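Local coordinates for protein prolyl-tRNA synthetase (Naegleria fowleri, PDB 6UYH) that probably charges tRNA(Pro) with proline in an ATP-dependent reaction, as a class II aminoacyl-tRNA synthetase whose active site here holds halofuginone and an ATP analogue, at residues E98-T103 against V149-K154; L78-R83 against P113-P118; H155-I160 against A465-T470. One frame throughout, in Å; residues are numbered along the deposited sequence.

Contact 1. Residues E98-T103 against V149-K154; sequences EVAWVT and VRWEFK. With HFG (7-bromo-6-chloro-3-{3-[(2R,3S)-3-hydroxypiperidin-2-yl]-2-oxopropyl}quinazolin-4(3H)-one), chain D; ANP (phosphoaminophosphonic acid-adenylate ester), chain C; EDO (1,2-ethanediol), chain P.
Over one face of the Arg150 guanidinium sits the halofuginone ring nitrogen N1, close to the group's centre, while at its edge NH1 and NH2 both donate to O2A of the alpha-phosphate of the ATP analogue, at 2.9 and 2.8 Å. An extended chain from CG to NE carries the group to that phosphate. Across the contact, Glu98 OE2 reaches only CB of Arg150 (4.0 Å) and stays 5.2 Å from its NE. The Trp151 ring meets Ala100 CB obliquely. Between the backbones, Trp151, itself the central residue of an inverse gamma turn, donates from N to Glu98 O in an almost straight bond (172°) 2.7 Å long. Glu98 OE1 and Glu152 OE1 stand 4.1 Å apart, and one water donates to both, which probably eases their repulsion; Glu152 OE1 also has a salt bridge to Arg161. Glu152 OE2 accepts a hydrogen bond from the adenine N6 of the ATP analogue at 3.0 Å. A second water joins Ala100 N to Val149 O. The contact thus ties the start of strand 100-105 to the loop between strands 140-149 and 164-174, with strand 108-116 alongside and the second subunit pairing with Trp101 and Val102.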
# COMPACT_ATOMS: atom_id res chain seq x y z
N GLU A 98 19.13 -15.41 -6.73
CA GLU A 98 18.26 -14.24 -6.86
C GLU A 98 17.96 -13.54 -5.54
O GLU A 98 17.30 -12.50 -5.56
CB GLU A 98 16.93 -14.63 -7.52
CG GLU A 98 17.01 -15.11 -8.96
CD GLU A 98 15.63 -15.22 -9.62
OE1 GLU A 98 15.58 -15.40 -10.86
OE2 GLU A 98 14.60 -15.11 -8.92
N VAL A 99 18.44 -14.06 -4.41
CA VAL A 99 18.14 -13.48 -3.10
C VAL A 99 19.06 -12.30 -2.84
O VAL A 99 20.29 -12.42 -2.95
CB VAL A 99 18.30 -14.53 -1.99
CG1 VAL A 99 17.89 -13.93 -0.67
CG2 VAL A 99 17.50 -15.80 -2.30
N ALA A 100 18.49 -11.17 -2.43
CA ALA A 100 19.26 -9.99 -2.04
C ALA A 100 19.51 -10.02 -0.53
O ALA A 100 18.57 -10.25 0.24
CB ALA A 100 18.52 -8.71 -2.42
N TRP A 101 20.76 -9.81 -0.12
CA TRP A 101 21.17 -9.95 1.27
C TRP A 101 21.60 -8.63 1.88
O TRP A 101 22.48 -7.95 1.34
CB TRP A 101 22.32 -10.95 1.41
CG TRP A 101 21.86 -12.35 1.18
CD1 TRP A 101 21.92 -13.05 0.01
CD2 TRP A 101 21.25 -13.21 2.14
NE1 TRP A 101 21.39 -14.31 0.19
CE2 TRP A 101 20.97 -14.43 1.49
CE3 TRP A 101 20.93 -13.08 3.50
CZ2 TRP A 101 20.38 -15.51 2.14
CZ3 TRP A 101 20.34 -14.15 4.15
CH2 TRP A 101 20.07 -15.36 3.46
N VAL A 102 21.02 -8.29 3.02
CA VAL A 102 21.49 -7.18 3.84
C VAL A 102 22.62 -7.70 4.72
O VAL A 102 22.43 -8.67 5.47
CB VAL A 102 20.35 -6.61 4.71
CG1 VAL A 102 20.89 -5.53 5.64
CG2 VAL A 102 19.23 -6.09 3.84
N THR A 103 23.80 -7.09 4.61
CA THR A 103 24.94 -7.58 5.37
C THR A 103 25.65 -6.52 6.20
O THR A 103 26.60 -6.85 6.90
CB THR A 103 25.98 -8.24 4.44
OG1 THR A 103 26.70 -7.22 3.75
CG2 THR A 103 25.29 -9.15 3.43
N VAL A 149 11.53 -8.28 -3.91
CA VAL A 149 12.87 -8.09 -4.47
C VAL A 149 13.39 -9.43 -4.97
O VAL A 149 13.47 -10.40 -4.21
CB VAL A 149 13.85 -7.50 -3.44
CG1 VAL A 149 15.26 -7.43 -4.02
CG2 VAL A 149 13.37 -6.11 -2.99
N ARG A 150 13.78 -9.47 -6.24
CA ARG A 150 14.46 -10.63 -6.81
C ARG A 150 15.58 -10.12 -7.71
O ARG A 150 15.34 -9.31 -8.61
CB ARG A 150 13.51 -11.51 -7.63
CG ARG A 150 12.37 -12.10 -6.82
CD ARG A 150 11.32 -12.76 -7.70
NE ARG A 150 10.22 -13.27 -6.88
CZ ARG A 150 9.20 -13.98 -7.36
NH1 ARG A 150 9.13 -14.25 -8.66
NH2 ARG A 150 8.25 -14.40 -6.53
N TRP A 151 16.80 -10.60 -7.47
CA TRP A 151 17.93 -10.19 -8.30
C TRP A 151 17.89 -11.00 -9.60
O TRP A 151 18.65 -11.94 -9.82
CB TRP A 151 19.24 -10.35 -7.55
CG TRP A 151 20.05 -9.11 -7.66
CD1 TRP A 151 21.24 -8.95 -8.31
CD2 TRP A 151 19.70 -7.82 -7.15
NE1 TRP A 151 21.66 -7.64 -8.21
CE2 TRP A 151 20.73 -6.93 -7.51
CE3 TRP A 151 18.61 -7.32 -6.42
CZ2 TRP A 151 20.72 -5.58 -7.15
CZ3 TRP A 151 18.60 -5.99 -6.07
CH2 TRP A 151 19.64 -5.13 -6.43
N GLU A 152 16.95 -10.60 -10.46
CA GLU A 152 16.70 -11.30 -11.72
C GLU A 152 17.97 -11.41 -12.55
O GLU A 152 18.69 -10.42 -12.74
CB GLU A 152 15.63 -10.56 -12.52
CG GLU A 152 14.28 -10.40 -11.81
CD GLU A 152 13.37 -11.63 -11.94
OE1 GLU A 152 13.59 -12.45 -12.87
OE2 GLU A 152 12.45 -11.77 -11.11
N PHE A 153 18.24 -12.62 -13.04
CA PHE A 153 19.34 -12.82 -13.98
C PHE A 153 18.99 -12.30 -15.37
O PHE A 153 19.85 -11.74 -16.06
CB PHE A 153 19.71 -14.30 -14.05
CG PHE A 153 20.83 -14.60 -14.99
CD1 PHE A 153 22.11 -14.11 -14.73
CD2 PHE A 153 20.62 -15.36 -16.12
CE1 PHE A 153 23.16 -14.39 -15.59
CE2 PHE A 153 21.66 -15.64 -16.99
CZ PHE A 153 22.93 -15.15 -16.73
N LYS A 154 17.74 -12.48 -15.78
CA LYS A 154 17.30 -12.01 -17.09
C LYS A 154 17.35 -10.49 -17.17
O LYS A 154 17.25 -9.79 -16.16
CB LYS A 154 15.88 -12.51 -17.37
CG LYS A 154 15.77 -14.01 -17.58
CD LYS A 154 14.31 -14.42 -17.63
CE LYS A 154 14.15 -15.90 -17.97
NZ LYS A 154 12.71 -16.27 -17.96
O4' HFG D . 6.81 -16.90 -5.34
C21 HFG D . 6.59 -18.01 -5.77
C3' HFG D . 5.31 -18.76 -5.45
C2' HFG D . 4.10 -17.88 -5.11
N1' HFG D . 4.27 -17.15 -3.85
C6' HFG D . 3.05 -16.44 -3.45
C5' HFG D . 2.61 -15.45 -4.50
C4' HFG D . 2.48 -16.13 -5.86
C39 HFG D . 3.74 -16.89 -6.22
O7' HFG D . 3.55 -17.58 -7.45
C1' HFG D . 7.61 -18.73 -6.66
N3 HFG D . 8.96 -18.21 -6.48
C4 HFG D . 9.60 -18.46 -5.27
O11 HFG D . 9.07 -19.14 -4.41
C10 HFG D . 10.91 -17.81 -5.15
C5 HFG D . 11.67 -17.98 -3.99
C2 HFG D . 9.53 -17.43 -7.45
N1 HFG D . 10.67 -16.83 -7.37
C9 HFG D . 11.38 -17.00 -6.19
C8 HFG D . 12.59 -16.32 -6.04
C7 HFG D . 13.31 -16.48 -4.87
BR1 HFG D . 14.90 -15.47 -4.66
C6 HFG D . 12.88 -17.33 -3.87
CL1 HFG D . 13.85 -17.64 -2.47
PG ANP C . 8.58 -15.63 -14.23
O1G ANP C . 8.92 -16.66 -15.21
O2G ANP C . 9.91 -15.19 -13.49
O3G ANP C . 7.93 -14.44 -15.05
PB ANP C . 7.65 -16.58 -11.55
O1B ANP C . 7.46 -18.01 -11.33
O2B ANP C . 9.06 -16.17 -11.03
N3B ANP C . 7.48 -16.15 -13.13
PA ANP C . 5.82 -15.93 -9.40
O1A ANP C . 4.92 -17.10 -9.41
O2A ANP C . 6.85 -16.06 -8.33
O3A ANP C . 6.59 -15.75 -10.78
O5' ANP C . 5.11 -14.50 -9.23
C5' ANP C . 3.70 -14.20 -9.29
C4' ANP C . 3.49 -13.30 -10.48
O4' ANP C . 4.31 -12.11 -10.35
C3' ANP C . 3.92 -13.93 -11.79
O3' ANP C . 2.88 -14.73 -12.34
C2' ANP C . 4.23 -12.71 -12.67
O2' ANP C . 3.06 -12.29 -13.36
C1' ANP C . 4.71 -11.67 -11.64
N9 ANP C . 6.16 -11.47 -11.63
C8 ANP C . 7.12 -12.43 -11.43
N7 ANP C . 8.35 -11.97 -11.47
C5 ANP C . 8.18 -10.61 -11.71
C6 ANP C . 9.10 -9.56 -11.86
N6 ANP C . 10.42 -9.70 -11.73
N1 ANP C . 8.61 -8.33 -12.13
C2 ANP C . 7.28 -8.18 -12.20
N3 ANP C . 6.32 -9.09 -12.06
C4 ANP C . 6.84 -10.30 -11.82
C1 EDO P . 14.02 -20.53 -19.22
O1 EDO P . 14.82 -19.34 -19.16
C2 EDO P . 12.66 -20.21 -18.63
O2 EDO P . 12.15 -19.03 -19.26
O HOH W 1 12.83 -14.95 -12.28
O HOH W 2 15.58 -11.13 -2.33

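Contact 2. Residues L78-R83 against P113-P118; sequences LFVTKR and PIALRP. With HFG (7-bromo-6-chloro-3-{3-[(2R,3S)-3-hydroxypiperidin-2-yl]-2-oxopropyl}quinazolin-4(3H)-one), chain D.
Ile114 turns CG1 between its backbone N and carbonyl carbon (chi1 55°) and then runs straight on to CD1, which reaches the ring of Phe79. On Phe79, CG lies anti to the carbonyl carbon (chi1 -64°), and the ring receives that methyl over one face in a CH-pi contact, with Ile114 CD1 3.8 Å from the ring centroid. Leu78 CD2 lies over the opposite face, offset toward the rim, and Ala115 O is at the edge, in the ring plane. Leu116 runs alongside Phe79, pointing the same way, and brings CD2 to 3.6 Å from Phe79 CE1. Val80 and Ala115 meet on the other side of the sheet through CG1 and CB.

The backbones are joined by the reciprocal bonds of the Val80-Ala115 hydrogen-bonded pair, Val80 N to Ala115 O and Ala115 N to Val80 O, both 2.9 Å; Phe79 and Leu116 form the adjacent non-hydrogen-bonded pair. Phe79 CA adds a CA-H...O contact to Ala115 O at 3.3 Å. Beyond the strand, Arg117 N donates to Leu78 O at 2.8 Å, and one face of the Arg117 guanidinium rests on Leu78 CA while NH2 bonds to Asn147. At the other end a water accepts from Lys82 N and donates to Pro113 O, next to Thr81, the N-cap of helix 82-85.

Phe79 and Leu116 also pack on Leu116 and Phe79 of the second subunit, so this apolar face belongs to the dimer interface. The arrangement is a twisted antiparallel pairing at the 79-81 side of a sheet that has three strands within this chain, ordered 79-81, 108-116, 100-105, and continues across the dimer interface. The middle strand runs through Arg117 to Pro118, whose ring packs against the halogenated ring of halofuginone in the active site of this class II synthetase.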
# COMPACT_ATOMS: atom_id res chain seq x y z
N LEU A 78 9.45 -7.31 5.64
CA LEU A 78 10.30 -7.34 4.45
C LEU A 78 11.48 -8.28 4.62
O LEU A 78 11.99 -8.83 3.64
CB LEU A 78 10.83 -5.91 4.18
CG LEU A 78 11.94 -5.73 3.14
CD1 LEU A 78 11.42 -5.99 1.73
CD2 LEU A 78 12.53 -4.32 3.24
N PHE A 79 11.95 -8.46 5.85
CA PHE A 79 13.16 -9.23 6.10
C PHE A 79 12.81 -10.67 6.42
O PHE A 79 11.80 -10.95 7.06
CB PHE A 79 13.95 -8.64 7.27
CG PHE A 79 14.47 -7.26 7.00
CD1 PHE A 79 15.30 -7.02 5.91
CD2 PHE A 79 14.14 -6.21 7.83
CE1 PHE A 79 15.79 -5.75 5.66
CE2 PHE A 79 14.62 -4.93 7.59
CZ PHE A 79 15.45 -4.70 6.50
N VAL A 80 13.70 -11.57 6.01
CA VAL A 80 13.54 -12.99 6.31
C VAL A 80 14.90 -13.55 6.67
O VAL A 80 15.92 -13.18 6.07
CB VAL A 80 12.87 -13.75 5.14
CG1 VAL A 80 13.68 -13.61 3.83
CG2 VAL A 80 12.64 -15.22 5.48
N THR A 81 14.94 -14.43 7.67
CA THR A 81 16.21 -15.03 8.07
C THR A 81 16.65 -16.10 7.08
O THR A 81 15.86 -16.68 6.33
CB THR A 81 16.14 -15.65 9.47
OG1 THR A 81 15.13 -16.67 9.51
CG2 THR A 81 15.86 -14.58 10.55
N LYS A 82 17.96 -16.34 7.08
CA LYS A 82 18.51 -17.46 6.32
C LYS A 82 17.87 -18.78 6.77
O LYS A 82 17.49 -19.61 5.94
CB LYS A 82 20.03 -17.50 6.49
CG LYS A 82 20.75 -18.43 5.51
CD LYS A 82 22.27 -18.34 5.66
CE LYS A 82 22.73 -18.74 7.05
NZ LYS A 82 24.22 -18.86 7.13
N ARG A 83 17.71 -18.95 8.08
CA ARG A 83 17.11 -20.17 8.63
C ARG A 83 15.72 -20.40 8.06
O ARG A 83 15.39 -21.51 7.63
CB ARG A 83 17.09 -20.07 10.17
CG ARG A 83 16.08 -20.95 10.90
CD ARG A 83 16.49 -22.39 11.01
NE ARG A 83 17.92 -22.53 11.27
CZ ARG A 83 18.55 -23.69 11.38
NH1 ARG A 83 17.88 -24.83 11.25
NH2 ARG A 83 19.86 -23.71 11.60
N PRO A 113 23.50 -11.72 8.61
CA PRO A 113 22.85 -11.25 7.38
C PRO A 113 21.41 -11.74 7.29
O PRO A 113 21.08 -12.86 7.68
CB PRO A 113 23.72 -11.86 6.27
CG PRO A 113 25.06 -12.04 6.91
CD PRO A 113 24.78 -12.40 8.34
N ILE A 114 20.55 -10.88 6.75
CA ILE A 114 19.15 -11.19 6.55
C ILE A 114 18.80 -10.86 5.11
O ILE A 114 19.44 -10.02 4.47
CB ILE A 114 18.23 -10.43 7.53
CG1 ILE A 114 18.49 -8.93 7.43
CG2 ILE A 114 18.43 -10.93 8.97
CD1 ILE A 114 17.63 -8.12 8.36
N ALA A 115 17.77 -11.53 4.59
CA ALA A 115 17.41 -11.40 3.19
C ALA A 115 16.16 -10.54 3.01
O ALA A 115 15.37 -10.34 3.93
CB ALA A 115 17.20 -12.78 2.57
N LEU A 116 16.02 -10.01 1.79
CA LEU A 116 14.82 -9.29 1.41
C LEU A 116 13.81 -10.25 0.79
O LEU A 116 14.17 -11.12 -0.01
CB LEU A 116 15.14 -8.17 0.41
CG LEU A 116 16.25 -7.21 0.83
CD1 LEU A 116 16.49 -6.21 -0.28
CD2 LEU A 116 15.91 -6.50 2.15
N ARG A 117 12.55 -10.08 1.18
CA ARG A 117 11.36 -10.80 0.74
C ARG A 117 11.36 -11.06 -0.76
O ARG A 117 11.22 -10.11 -1.54
CB ARG A 117 10.11 -9.97 1.13
CG ARG A 117 8.79 -10.47 0.58
CD ARG A 117 7.64 -9.70 1.23
NE ARG A 117 7.79 -8.26 1.07
CZ ARG A 117 7.40 -7.35 1.96
NH1 ARG A 117 6.83 -7.71 3.10
NH2 ARG A 117 7.59 -6.06 1.71
N PRO A 118 11.49 -12.32 -1.20
CA PRO A 118 11.30 -12.63 -2.63
C PRO A 118 9.91 -13.19 -2.91
O PRO A 118 9.50 -13.37 -4.06
CB PRO A 118 12.37 -13.69 -2.88
CG PRO A 118 12.42 -14.44 -1.58
CD PRO A 118 12.12 -13.44 -0.48
O4' HFG D . 6.81 -16.90 -5.34
C21 HFG D . 6.59 -18.01 -5.77
C3' HFG D . 5.31 -18.76 -5.45
C2' HFG D . 4.10 -17.88 -5.11
N1' HFG D . 4.27 -17.15 -3.85
C6' HFG D . 3.05 -16.44 -3.45
C5' HFG D . 2.61 -15.45 -4.50
C4' HFG D . 2.48 -16.13 -5.86
C39 HFG D . 3.74 -16.89 -6.22
O7' HFG D . 3.55 -17.58 -7.45
C1' HFG D . 7.61 -18.73 -6.66
N3 HFG D . 8.96 -18.21 -6.48
C4 HFG D . 9.60 -18.46 -5.27
O11 HFG D . 9.07 -19.14 -4.41
C10 HFG D . 10.91 -17.81 -5.15
C5 HFG D . 11.67 -17.98 -3.99
C2 HFG D . 9.53 -17.43 -7.45
N1 HFG D . 10.67 -16.83 -7.37
C9 HFG D . 11.38 -17.00 -6.19
C8 HFG D . 12.59 -16.32 -6.04
C7 HFG D . 13.31 -16.48 -4.87
BR1 HFG D . 14.90 -15.47 -4.66
C6 HFG D . 12.88 -17.33 -3.87
CL1 HFG D . 13.85 -17.64 -2.47
O HOH W 3 19.35 -14.66 9.05

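Contact 3. Residues H155-I160 against A465-T470; sequences HAVPFI and ANTGLT. With ANP (phosphoaminophosphonic acid-adenylate ester), chain C.
Van der Waals contact at His155 and Val157 supplies the direct touch between these segments, which share no hydrogen bond. His155 CB comes to 3.4 Å from Thr467 O and 4.0 Å from Gly468 CA. Its imidazole has Asn466 O over one face, toward the rim and 4.0 Å from NE2, whereas Thr467 O approaches obliquely. With CG anti to the backbone N (chi1 -163°), the ring is also placed for a weak bond from ND1 to Ala156 O within its own loop. The apolar part is a single methyl pair: Val157 CG2 lies 3.7 Å from Thr467 CG2, the two side chains crossing at about a right angle. Thr467 OG1 turns instead to Ser463 O, one helical turn back.

Water supplies the polar links. One molecule donates to both His155 O, at 2.7 Å, and Thr467 O; a second accepts from His155 N and donates to Gly468 O, at 2.8 Å. Both backbone polar groups of His155 are therefore linked by water to the turn.

That turn is a Schellman motif closing helix 462-466. Gly468, at positive phi, is its C-prime residue, with Gly468 N bonded to Ala465 O at 3.1 Å and Leu469 N to Asp464 O. Having no side chain, Gly468 lets His155 CB lie close above it. The hydrated surface contact joins the C-terminal region characteristic of this type of prolyl-tRNA synthetase to the loop before strand 164-174; farther along that loop, the carbonyl oxygens of Phe159 and Ile160 lie beside the adenine C2 of the ATP analogue in the class II active site.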
# COMPACT_ATOMS: atom_id res chain seq x y z
N HIS A 155 17.50 -9.97 -18.39
CA HIS A 155 17.44 -8.53 -18.63
C HIS A 155 16.14 -7.94 -18.09
O HIS A 155 15.05 -8.48 -18.32
CB HIS A 155 17.55 -8.26 -20.13
CG HIS A 155 17.90 -6.85 -20.48
ND1 HIS A 155 16.95 -5.86 -20.62
CD2 HIS A 155 19.09 -6.27 -20.75
CE1 HIS A 155 17.55 -4.73 -20.95
NE2 HIS A 155 18.85 -4.95 -21.03
N ALA A 156 16.25 -6.82 -17.36
CA ALA A 156 15.06 -6.20 -16.80
C ALA A 156 14.21 -5.58 -17.90
O ALA A 156 14.71 -5.16 -18.95
CB ALA A 156 15.45 -5.15 -15.75
N VAL A 157 12.89 -5.57 -17.68
CA VAL A 157 11.93 -5.00 -18.60
C VAL A 157 10.97 -4.16 -17.78
O VAL A 157 10.35 -4.67 -16.83
CB VAL A 157 11.16 -6.06 -19.41
CG1 VAL A 157 10.12 -5.40 -20.32
CG2 VAL A 157 12.13 -6.92 -20.23
N PRO A 158 10.82 -2.86 -18.05
CA PRO A 158 9.88 -2.05 -17.26
C PRO A 158 8.54 -2.75 -17.13
O PRO A 158 8.00 -3.28 -18.11
CB PRO A 158 9.78 -0.75 -18.07
CG PRO A 158 11.15 -0.64 -18.73
CD PRO A 158 11.51 -2.08 -19.09
N PHE A 159 8.04 -2.79 -15.89
CA PHE A 159 6.81 -3.46 -15.47
C PHE A 159 6.87 -4.98 -15.58
O PHE A 159 6.55 -5.66 -14.61
CB PHE A 159 5.58 -2.95 -16.25
CG PHE A 159 5.36 -1.47 -16.12
CD1 PHE A 159 5.10 -0.88 -14.89
CD2 PHE A 159 5.39 -0.66 -17.24
CE1 PHE A 159 4.90 0.49 -14.77
CE2 PHE A 159 5.17 0.71 -17.14
CZ PHE A 159 4.92 1.29 -15.90
N ILE A 160 7.29 -5.52 -16.74
CA ILE A 160 7.19 -6.97 -16.95
C ILE A 160 8.13 -7.73 -16.04
O ILE A 160 7.79 -8.82 -15.54
CB ILE A 160 7.47 -7.32 -18.42
CG1 ILE A 160 6.50 -6.60 -19.36
CG2 ILE A 160 7.43 -8.84 -18.62
CD1 ILE A 160 5.06 -7.05 -19.22
N ALA A 465 16.34 -9.54 -29.20
CA ALA A 465 17.64 -10.00 -28.73
C ALA A 465 18.27 -8.99 -27.77
O ALA A 465 18.90 -9.38 -26.78
CB ALA A 465 18.56 -10.27 -29.92
N ASN A 466 18.10 -7.70 -28.04
CA ASN A 466 18.61 -6.66 -27.15
C ASN A 466 17.88 -6.65 -25.81
O ASN A 466 18.48 -6.30 -24.78
CB ASN A 466 18.48 -5.28 -27.80
CG ASN A 466 19.39 -5.11 -29.00
OD1 ASN A 466 20.22 -5.97 -29.29
ND2 ASN A 466 19.25 -3.98 -29.69
N THR A 467 16.60 -6.99 -25.79
CA THR A 467 15.81 -7.09 -24.57
C THR A 467 16.14 -8.36 -23.78
O THR A 467 15.49 -8.64 -22.76
CB THR A 467 14.31 -7.01 -24.93
OG1 THR A 467 14.09 -5.85 -25.73
CG2 THR A 467 13.41 -6.90 -23.70
N GLY A 468 17.15 -9.11 -24.20
CA GLY A 468 17.55 -10.32 -23.51
C GLY A 468 16.64 -11.50 -23.74
O GLY A 468 16.72 -12.48 -23.00
N LEU A 469 15.78 -11.45 -24.75
CA LEU A 469 14.81 -12.51 -24.98
C LEU A 469 15.41 -13.61 -25.86
O LEU A 469 16.49 -13.46 -26.44
CB LEU A 469 13.55 -11.93 -25.62
CG LEU A 469 12.94 -10.76 -24.84
CD1 LEU A 469 11.87 -10.05 -25.66
CD2 LEU A 469 12.37 -11.22 -23.51
N THR A 470 14.70 -14.72 -25.95
CA THR A 470 15.12 -15.84 -26.79
C THR A 470 14.02 -16.19 -27.78
O THR A 470 12.84 -15.92 -27.55
CB THR A 470 15.48 -17.07 -25.94
OG1 THR A 470 15.94 -18.12 -26.80
CG2 THR A 470 14.26 -17.57 -25.19
PG ANP C . 8.58 -15.63 -14.23
O1G ANP C . 8.92 -16.66 -15.21
O2G ANP C . 9.91 -15.19 -13.49
O3G ANP C . 7.93 -14.44 -15.05
PB ANP C . 7.65 -16.58 -11.55
O1B ANP C . 7.46 -18.01 -11.33
O2B ANP C . 9.06 -16.17 -11.03
N3B ANP C . 7.48 -16.15 -13.13
PA ANP C . 5.82 -15.93 -9.40
O1A ANP C . 4.92 -17.10 -9.41
O2A ANP C . 6.85 -16.06 -8.33
O3A ANP C . 6.59 -15.75 -10.78
O5' ANP C . 5.11 -14.50 -9.23
C5' ANP C . 3.70 -14.20 -9.29
C4' ANP C . 3.49 -13.30 -10.48
O4' ANP C . 4.31 -12.11 -10.35
C3' ANP C . 3.92 -13.93 -11.79
O3' ANP C . 2.88 -14.73 -12.34
C2' ANP C . 4.23 -12.71 -12.67
O2' ANP C . 3.06 -12.29 -13.36
C1' ANP C . 4.71 -11.67 -11.64
N9 ANP C . 6.16 -11.47 -11.63
C8 ANP C . 7.12 -12.43 -11.43
N7 ANP C . 8.35 -11.97 -11.47
C5 ANP C . 8.18 -10.61 -11.71
C6 ANP C . 9.10 -9.56 -11.86
N6 ANP C . 10.42 -9.70 -11.73
N1 ANP C . 8.61 -8.33 -12.13
C2 ANP C . 7.28 -8.18 -12.20
N3 ANP C . 6.32 -9.09 -12.06
C4 ANP C . 6.84 -10.30 -11.82
O HOH W 4 14.25 -10.11 -20.34
O HOH W 5 17.79 -11.90 -20.49

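Contacts 1 and 2 are close neighbours, their centres 11 Å apart, and meet in the three-stranded antiparallel sheet, where strands 100-105 and 108-116 lie side by side; probable hydrogen bonds from Val102 N to Ile114 O and from Arg150 NE to Pro118 O connect them. Their segments alternate along the chain, and both touch halofuginone and the second subunit. Contact 3 follows in series: residues 155-160 continue directly from 149-154, but its centre is about 17 Å from that of contact 1 and 27 Å from that of contact 2. The chain from 150 to 160, part of the loop between strands 140-149 and 164-174, thus runs past the bound nucleotide, connecting the dimer-facing sheet and inhibitor pocket to the C-terminal region.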